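Local coordinates for thioesterase (Streptomyces coelicolor, PDB 3QMW), which is RedJ, an alpha/beta-hydrolase-fold thioesterase of the prodiginine biosynthetic pathway, and probably hydrolyses thioester substrates, at residues F36-G41 / F102-G107; R127-S132 / C201-F206. All blocks are in the same frame, centred on the assembly; numbering follows the deposited sequence.

Contact 1: F36-G41 / F102-G107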
ATOM      1  N   PHE D  36       7.621 -15.000   6.870  1.00 41.83           N
ATOM      2  CA  PHE D  36       7.823 -15.802   8.071  1.00 41.45           C
ATOM      3  C   PHE D  36       7.005 -15.287   9.240  1.00 41.34           C
ATOM      4  O   PHE D  36       7.066 -14.094   9.555  1.00 41.31           O
ATOM      5  CB  PHE D  36       9.292 -15.807   8.446  1.00 41.64           C
ATOM      6  CG  PHE D  36      10.145 -16.515   7.452  1.00 41.99           C
ATOM      7  CD1 PHE D  36      11.055 -15.817   6.673  1.00 41.76           C
ATOM      8  CD2 PHE D  36      10.008 -17.891   7.266  1.00 42.73           C
ATOM      9  CE1 PHE D  36      11.835 -16.476   5.734  1.00 42.85           C
ATOM     10  CE2 PHE D  36      10.792 -18.568   6.330  1.00 43.49           C
ATOM     11  CZ  PHE D  36      11.708 -17.861   5.560  1.00 42.96           C
ATOM     12  N   PRO D  37       6.236 -16.182   9.896  1.00 41.20           N
ATOM     13  CA  PRO D  37       5.366 -15.744  10.977  1.00 40.98           C
ATOM     14  C   PRO D  37       6.077 -15.522  12.290  1.00 40.77           C
ATOM     15  O   PRO D  37       7.275 -15.754  12.412  1.00 40.59           O
ATOM     16  CB  PRO D  37       4.363 -16.901  11.123  1.00 41.13           C
ATOM     17  CG  PRO D  37       4.547 -17.751   9.919  1.00 41.50           C
ATOM     18  CD  PRO D  37       5.981 -17.595   9.562  1.00 41.42           C
ATOM     19  N   TYR D  38       5.318 -15.061  13.267  1.00 40.98           N
ATOM     20  CA  TYR D  38       5.859 -14.815  14.586  1.00 41.21           C
ATOM     21  C   TYR D  38       5.854 -16.122  15.353  1.00 41.56           C
ATOM     22  O   TYR D  38       5.315 -17.140  14.875  1.00 41.65           O
ATOM     23  CB  TYR D  38       5.068 -13.725  15.331  1.00 41.17           C
ATOM     24  CG  TYR D  38       3.567 -13.824  15.202  1.00 41.34           C
ATOM     25  CD1 TYR D  38       2.867 -12.990  14.329  1.00 42.39           C
ATOM     26  CD2 TYR D  38       2.843 -14.737  15.949  1.00 40.58           C
ATOM     27  CE1 TYR D  38       1.475 -13.073  14.203  1.00 41.88           C
ATOM     28  CE2 TYR D  38       1.465 -14.831  15.827  1.00 41.25           C
ATOM     29  CZ  TYR D  38       0.785 -13.997  14.948  1.00 41.46           C
ATOM     30  OH  TYR D  38      -0.579 -14.091  14.815  1.00 41.45           O
ATOM     31  N   ALA D  39       6.472 -16.083  16.531  1.00 41.55           N
ATOM     32  CA  ALA D  39       6.495 -17.209  17.450  1.00 41.26           C
ATOM     33  C   ALA D  39       5.089 -17.651  17.742  1.00 41.08           C
ATOM     34  O   ALA D  39       4.296 -16.869  18.252  1.00 41.35           O
ATOM     35  CB  ALA D  39       7.177 -16.823  18.748  1.00 41.35           C
ATOM     36  N   GLY D  40       4.795 -18.911  17.425  1.00 41.03           N
ATOM     37  CA  GLY D  40       3.501 -19.532  17.720  1.00 40.60           C
ATOM     38  C   GLY D  40       2.502 -19.299  16.597  1.00 40.17           C
ATOM     39  O   GLY D  40       1.321 -19.665  16.714  1.00 39.61           O
ATOM     40  N   GLY D  41       2.991 -18.703  15.509  1.00 39.44           N
ATOM     41  CA  GLY D  41       2.145 -18.236  14.434  1.00 39.10           C
ATOM     42  C   GLY D  41       2.056 -19.246  13.328  1.00 38.84           C
ATOM     43  O   GLY D  41       2.746 -20.253  13.326  1.00 38.88           O
ATOM     44  N   PHE D 102      10.308 -11.388   4.066  1.00 41.69           N
ATOM     45  CA  PHE D 102       9.644 -10.729   5.185  1.00 40.77           C
ATOM     46  C   PHE D 102       9.567 -11.638   6.417  1.00 40.64           C
ATOM     47  O   PHE D 102       9.198 -12.811   6.310  1.00 40.75           O
ATOM     48  CB  PHE D 102       8.209 -10.310   4.855  1.00 40.45           C
ATOM     49  CG  PHE D 102       7.488  -9.793   6.056  1.00 39.72           C
ATOM     50  CD1 PHE D 102       7.676  -8.490   6.476  1.00 38.92           C
ATOM     51  CD2 PHE D 102       6.730 -10.637   6.843  1.00 38.48           C
ATOM     52  CE1 PHE D 102       7.065  -8.022   7.634  1.00 39.21           C
ATOM     53  CE2 PHE D 102       6.124 -10.170   8.001  1.00 38.84           C
ATOM     54  CZ  PHE D 102       6.287  -8.867   8.390  1.00 38.41           C
ATOM     55  N   GLY D 103       9.858 -11.080   7.588  1.00 39.96           N
ATOM     56  CA  GLY D 103       9.637 -11.786   8.829  1.00 39.51           C
ATOM     57  C   GLY D 103       9.204 -10.850   9.933  1.00 39.34           C
ATOM     58  O   GLY D 103       9.695  -9.736  10.022  1.00 39.32           O
ATOM     59  N   HIS D 104       8.300 -11.284  10.773  1.00 39.33           N
ATOM     60  CA  HIS D 104       7.909 -10.489  11.894  1.00 39.33           C
ATOM     61  C   HIS D 104       8.354 -11.160  13.156  1.00 39.81           C
ATOM     62  O   HIS D 104       8.001 -12.257  13.404  1.00 39.89           O
ATOM     63  CB  HIS D 104       6.403 -10.332  11.924  1.00 39.03           C
ATOM     64  CG  HIS D 104       5.903  -9.572  13.106  1.00 38.22           C
ATOM     65  ND1 HIS D 104       6.173  -8.247  13.299  1.00 39.19           N
ATOM     66  CD2 HIS D 104       5.135  -9.944  14.144  1.00 37.97           C
ATOM     67  CE1 HIS D 104       5.629  -7.842  14.420  1.00 38.48           C
ATOM     68  NE2 HIS D 104       4.996  -8.855  14.955  1.00 38.08           N
ATOM     69  N   SER D 105       9.097 -10.473  13.992  1.00 40.21           N
ATOM     70  CA  SER D 105       9.499 -11.068  15.237  1.00 40.52           C
ATOM     71  C   SER D 105      10.323 -12.320  14.955  1.00 40.73           C
ATOM     72  O   SER D 105      11.250 -12.287  14.216  1.00 40.69           O
ATOM     73  CB  SER D 105       8.275 -11.373  16.065  1.00 40.60           C
ATOM     74  OG  SER D 105       8.606 -11.486  17.419  1.00 40.36           O
ATOM     75  N   MET D 106      10.018 -13.404  15.618  1.00 41.23           N
ATOM     76  CA  MET D 106      10.741 -14.619  15.415  1.00 41.59           C
ATOM     77  C   MET D 106      10.990 -14.837  13.948  1.00 41.58           C
ATOM     78  O   MET D 106      12.017 -15.341  13.583  1.00 41.95           O
ATOM     79  CB  MET D 106      10.029 -15.787  16.074  1.00 41.77           C
ATOM     80  CG  MET D 106      10.708 -17.103  15.983  1.00 42.94           C
ATOM     81  SD  MET D 106      10.220 -17.947  14.516  1.00 45.87           S
ATOM     82  CE  MET D 106      10.284 -19.605  15.016  1.00 45.73           C
ATOM     83  N   GLY D 107      10.019 -14.497  13.119  1.00 41.32           N
ATOM     84  CA  GLY D 107      10.157 -14.540  11.663  1.00 41.28           C
ATOM     85  C   GLY D 107      11.267 -13.655  11.114  1.00 41.17           C
ATOM     86  O   GLY D 107      11.880 -13.982  10.107  1.00 41.05           O
TER
HETATM   87  O   HOH W   1       8.233 -13.875  18.311  1.00 36.92           O

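Contact 2: R127-S132 / C201-F206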
ATOM      1  N   ARG D 127      16.333  -9.771  -3.192  1.00 61.13           N
ATOM      2  CA  ARG D 127      16.133  -8.389  -3.635  1.00 60.09           C
ATOM      3  C   ARG D 127      16.059  -7.448  -2.452  1.00 58.40           C
ATOM      4  O   ARG D 127      16.605  -6.349  -2.495  1.00 58.38           O
ATOM      5  CB  ARG D 127      14.846  -8.264  -4.457  1.00 60.42           C
ATOM      6  CG  ARG D 127      14.846  -9.099  -5.737  1.00 62.22           C
ATOM      7  CD  ARG D 127      15.608  -8.406  -6.865  1.00 64.79           C
ATOM      8  NE  ARG D 127      16.256  -9.362  -7.774  1.00 66.66           N
ATOM      9  CZ  ARG D 127      17.520  -9.791  -7.676  1.00 67.32           C
ATOM     10  NH1 ARG D 127      18.324  -9.370  -6.696  1.00 67.02           N
ATOM     11  NH2 ARG D 127      17.988 -10.661  -8.574  1.00 67.44           N
ATOM     12  N   HIS D 128      15.380  -7.887  -1.396  1.00 56.45           N
ATOM     13  CA  HIS D 128      15.148  -7.051  -0.224  1.00 54.72           C
ATOM     14  C   HIS D 128      14.967  -7.914   1.012  1.00 52.88           C
ATOM     15  O   HIS D 128      14.648  -9.088   0.909  1.00 52.50           O
ATOM     16  CB  HIS D 128      13.897  -6.190  -0.442  1.00 54.70           C
ATOM     17  CG  HIS D 128      14.019  -4.805   0.104  1.00 54.92           C
ATOM     18  ND1 HIS D 128      14.296  -3.722  -0.695  1.00 55.39           N
ATOM     19  CD2 HIS D 128      13.932  -4.329   1.370  1.00 56.14           C
ATOM     20  CE1 HIS D 128      14.365  -2.634   0.053  1.00 56.40           C
ATOM     21  NE2 HIS D 128      14.148  -2.976   1.309  1.00 56.78           N
ATOM     22  N   LEU D 129      15.201  -7.325   2.177  1.00 51.11           N
ATOM     23  CA  LEU D 129      14.942  -7.978   3.451  1.00 49.97           C
ATOM     24  C   LEU D 129      14.092  -7.075   4.341  1.00 48.87           C
ATOM     25  O   LEU D 129      14.520  -5.991   4.717  1.00 48.55           O
ATOM     26  CB  LEU D 129      16.265  -8.324   4.160  1.00 49.93           C
ATOM     27  CG  LEU D 129      16.177  -8.864   5.598  1.00 49.52           C
ATOM     28  CD1 LEU D 129      15.401 -10.168   5.642  1.00 48.96           C
ATOM     29  CD2 LEU D 129      17.558  -9.054   6.176  1.00 49.26           C
ATOM     30  N   PHE D 130      12.894  -7.543   4.683  1.00 47.80           N
ATOM     31  CA  PHE D 130      11.990  -6.818   5.576  1.00 46.70           C
ATOM     32  C   PHE D 130      11.870  -7.531   6.910  1.00 45.90           C
ATOM     33  O   PHE D 130      11.682  -8.747   6.960  1.00 45.27           O
ATOM     34  CB  PHE D 130      10.601  -6.713   4.951  1.00 46.63           C
ATOM     35  CG  PHE D 130      10.612  -6.216   3.550  1.00 46.09           C
ATOM     36  CD1 PHE D 130      10.628  -4.851   3.285  1.00 46.35           C
ATOM     37  CD2 PHE D 130      10.611  -7.103   2.492  1.00 45.30           C
ATOM     38  CE1 PHE D 130      10.637  -4.388   1.992  1.00 46.09           C
ATOM     39  CE2 PHE D 130      10.617  -6.647   1.187  1.00 45.56           C
ATOM     40  CZ  PHE D 130      10.625  -5.296   0.932  1.00 46.32           C
ATOM     41  N   VAL D 131      11.969  -6.767   7.989  1.00 45.27           N
ATOM     42  CA  VAL D 131      11.829  -7.321   9.324  1.00 45.03           C
ATOM     43  C   VAL D 131      11.028  -6.360  10.182  1.00 44.77           C
ATOM     44  O   VAL D 131      11.398  -5.200  10.314  1.00 44.04           O
ATOM     45  CB  VAL D 131      13.211  -7.588  10.008  1.00 45.10           C
ATOM     46  CG1 VAL D 131      14.170  -8.306   9.063  1.00 44.38           C
ATOM     47  CG2 VAL D 131      13.835  -6.293  10.540  1.00 45.36           C
ATOM     48  N   SER D 132       9.936  -6.843  10.765  1.00 44.78           N
ATOM     49  CA  SER D 132       9.132  -6.010  11.641  1.00 45.26           C
ATOM     50  C   SER D 132       9.110  -6.570  13.055  1.00 45.79           C
ATOM     51  O   SER D 132       9.278  -7.768  13.250  1.00 45.82           O
ATOM     52  CB  SER D 132       7.714  -5.874  11.092  1.00 45.24           C
ATOM     53  OG  SER D 132       7.118  -7.138  10.889  1.00 45.55           O
ATOM     54  N   CYS D 201      22.496  -7.287   0.458  1.00 61.68           N
ATOM     55  CA  CYS D 201      21.138  -6.894   0.057  1.00 60.84           C
ATOM     56  C   CYS D 201      20.623  -5.741   0.929  1.00 59.75           C
ATOM     57  O   CYS D 201      21.117  -5.536   2.045  1.00 59.35           O
ATOM     58  CB  CYS D 201      20.164  -8.082   0.125  1.00 60.98           C
ATOM     59  SG  CYS D 201      19.569  -8.475   1.795  1.00 61.17           S
ATOM     60  N   PRO D 202      19.641  -4.979   0.411  1.00 58.25           N
ATOM     61  CA  PRO D 202      19.068  -3.859   1.142  1.00 57.41           C
ATOM     62  C   PRO D 202      18.004  -4.301   2.139  1.00 56.45           C
ATOM     63  O   PRO D 202      17.237  -5.223   1.871  1.00 56.23           O
ATOM     64  CB  PRO D 202      18.467  -2.997   0.033  1.00 57.42           C
ATOM     65  CG  PRO D 202      18.095  -3.953  -1.018  1.00 57.75           C
ATOM     66  CD  PRO D 202      19.089  -5.078  -0.951  1.00 58.22           C
ATOM     67  N   THR D 203      17.964  -3.615   3.272  1.00 55.41           N
ATOM     68  CA  THR D 203      17.186  -4.042   4.419  1.00 54.59           C
ATOM     69  C   THR D 203      16.250  -2.939   4.875  1.00 54.00           C
ATOM     70  O   THR D 203      16.647  -1.782   4.947  1.00 53.97           O
ATOM     71  CB  THR D 203      18.137  -4.434   5.574  1.00 54.53           C
ATOM     72  OG1 THR D 203      18.768  -5.673   5.251  1.00 53.89           O
ATOM     73  CG2 THR D 203      17.397  -4.576   6.902  1.00 54.22           C
ATOM     74  N   THR D 204      15.010  -3.306   5.183  1.00 53.18           N
ATOM     75  CA  THR D 204      14.049  -2.374   5.748  1.00 52.58           C
ATOM     76  C   THR D 204      13.475  -2.949   7.041  1.00 52.27           C
ATOM     77  O   THR D 204      13.013  -4.087   7.063  1.00 52.09           O
ATOM     78  CB  THR D 204      12.911  -2.089   4.774  1.00 52.71           C
ATOM     79  OG1 THR D 204      13.426  -1.989   3.440  1.00 51.96           O
ATOM     80  CG2 THR D 204      12.191  -0.796   5.170  1.00 52.44           C
ATOM     81  N   ALA D 205      13.511  -2.159   8.113  1.00 51.79           N
ATOM     82  CA  ALA D 205      13.086  -2.619   9.424  1.00 51.56           C
ATOM     83  C   ALA D 205      11.970  -1.747   9.986  1.00 51.33           C
ATOM     84  O   ALA D 205      12.037  -0.524   9.919  1.00 51.23           O
ATOM     85  CB  ALA D 205      14.266  -2.649  10.381  1.00 51.71           C
ATOM     86  N   PHE D 206      10.958  -2.392  10.562  1.00 50.79           N
ATOM     87  CA  PHE D 206       9.808  -1.694  11.087  1.00 50.55           C
ATOM     88  C   PHE D 206       9.774  -1.766  12.591  1.00 50.56           C
ATOM     89  O   PHE D 206       9.799  -2.847  13.169  1.00 50.89           O
ATOM     90  CB  PHE D 206       8.528  -2.293  10.533  1.00 50.40           C
ATOM     91  CG  PHE D 206       8.441  -2.237   9.051  1.00 49.63           C
ATOM     92  CD1 PHE D 206       7.775  -1.189   8.422  1.00 49.13           C
ATOM     93  CD2 PHE D 206       9.026  -3.220   8.274  1.00 48.23           C
ATOM     94  CE1 PHE D 206       7.689  -1.132   7.030  1.00 48.22           C
ATOM     95  CE2 PHE D 206       8.950  -3.165   6.882  1.00 48.61           C
ATOM     96  CZ  PHE D 206       8.281  -2.120   6.263  1.00 47.74           C
TER

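Contact 1: F36-G41 / F102-G107
F36 and F102 are joined through their backbones: F36 N donates to F102 O at 2.8 Å. The return bond, from H104 N to F36 O at 3.3 Å, is weak. Together they make a short parallel bridge in which F36 faces G103. Beyond the strand ends a water connects the two loops. It lies 2.6 Å from S105 OG and accepts a weak bond from A39 N. S105 OG is also hydrogen-bonded to H239. These features fit a nucleophile elbow, the tight turn between strand 99-104 and helix 106-120 in alpha/beta hydrolases. S105 has the expected strained backbone (phi 60°). G103 and G107 suit the turn: a CB on G103 would strike G107 O, and one on G107 would strike F36 O. S105 would then be the probable nucleophile. The backbone N atoms of A39 and M106 occupy positions that would probably form the oxyanion hole, as in other alpha/beta hydrolases.

The Y38 ring comes obliquely to the edge of the H104 imidazole, with Y38 CD1 3.8 Å from H104 CD2. Y38 CG lies between its own N and carbonyl carbon (chi1 43°), which leads the ring off to the edge-to-face contact with F240. A39 CB meets M106 CB at 4.0 Å. F36 CB rests 3.6 Å from G107 CA, and the ring continues to L110 and A111. With an alanine at F36 the ring is gone, which would probably open a gap against helix 106-120.

Contact 2: R127-S132 / C201-F206
L129-S132 and T203-F206 run side by side as parallel strands, 4.6 Å apart at their closest and 12° from exactly parallel, joined by four backbone hydrogen bonds in which L129 N and V131 N donate to P202 O and T204 O, while L129 O and V131 O accept from T204 N and F206 N. Side chains alternate between the two faces. On one, V131 CG2 touches A205 CB at 3.7 Å, and the L129 and T203 side chains lie alongside each other. On the other, H128 reaches across to the next strand. Its NE2 donates to T204 OG1 at 2.5 Å, a modelled length so short that the exact value is doubtful. T204 OG1 is anti to its own carbonyl carbon (chi1 -39°), which turns it toward H128; it also bonds E258. P202 CG makes a CH-pi contact over the H128 ring, 4.2 Å from the centroid. H128 CD2 in turn lies over one face of the F130 ring, offset toward its rim. F130 CD1 meets T204 CB at 3.9 Å and approaches the edge of the F206 ring. The two strands are neighbours in the central parallel sheet of the alpha/beta-hydrolase fold. Helix 246-258 covers this face, with L255 and E258 on F130 and L251 on F206. Strand 99-104 flanks 129-132, and strand 230-235 lies beyond 203-208.

Both contacts are largely buried and belong to the same parallel sheet, in which strands 99-104 and 129-132 are neighbours. Contact 1 lies nearer the centre of the chain, at the ends of strands where loops form the probable active site. Contact 2 lies further out and has an exposed residue, R127, at one end. Its chemistry is that of regular strand pairing, whereas contact 1 has one short bridge, a bound water and turn glycines. S132 ties them together: S132 O is 2.8 Å from S105 N and S132 OG is 2.8 Å from H104 ND1, both probable hydrogen bonds. F102 packs on F130 beside them.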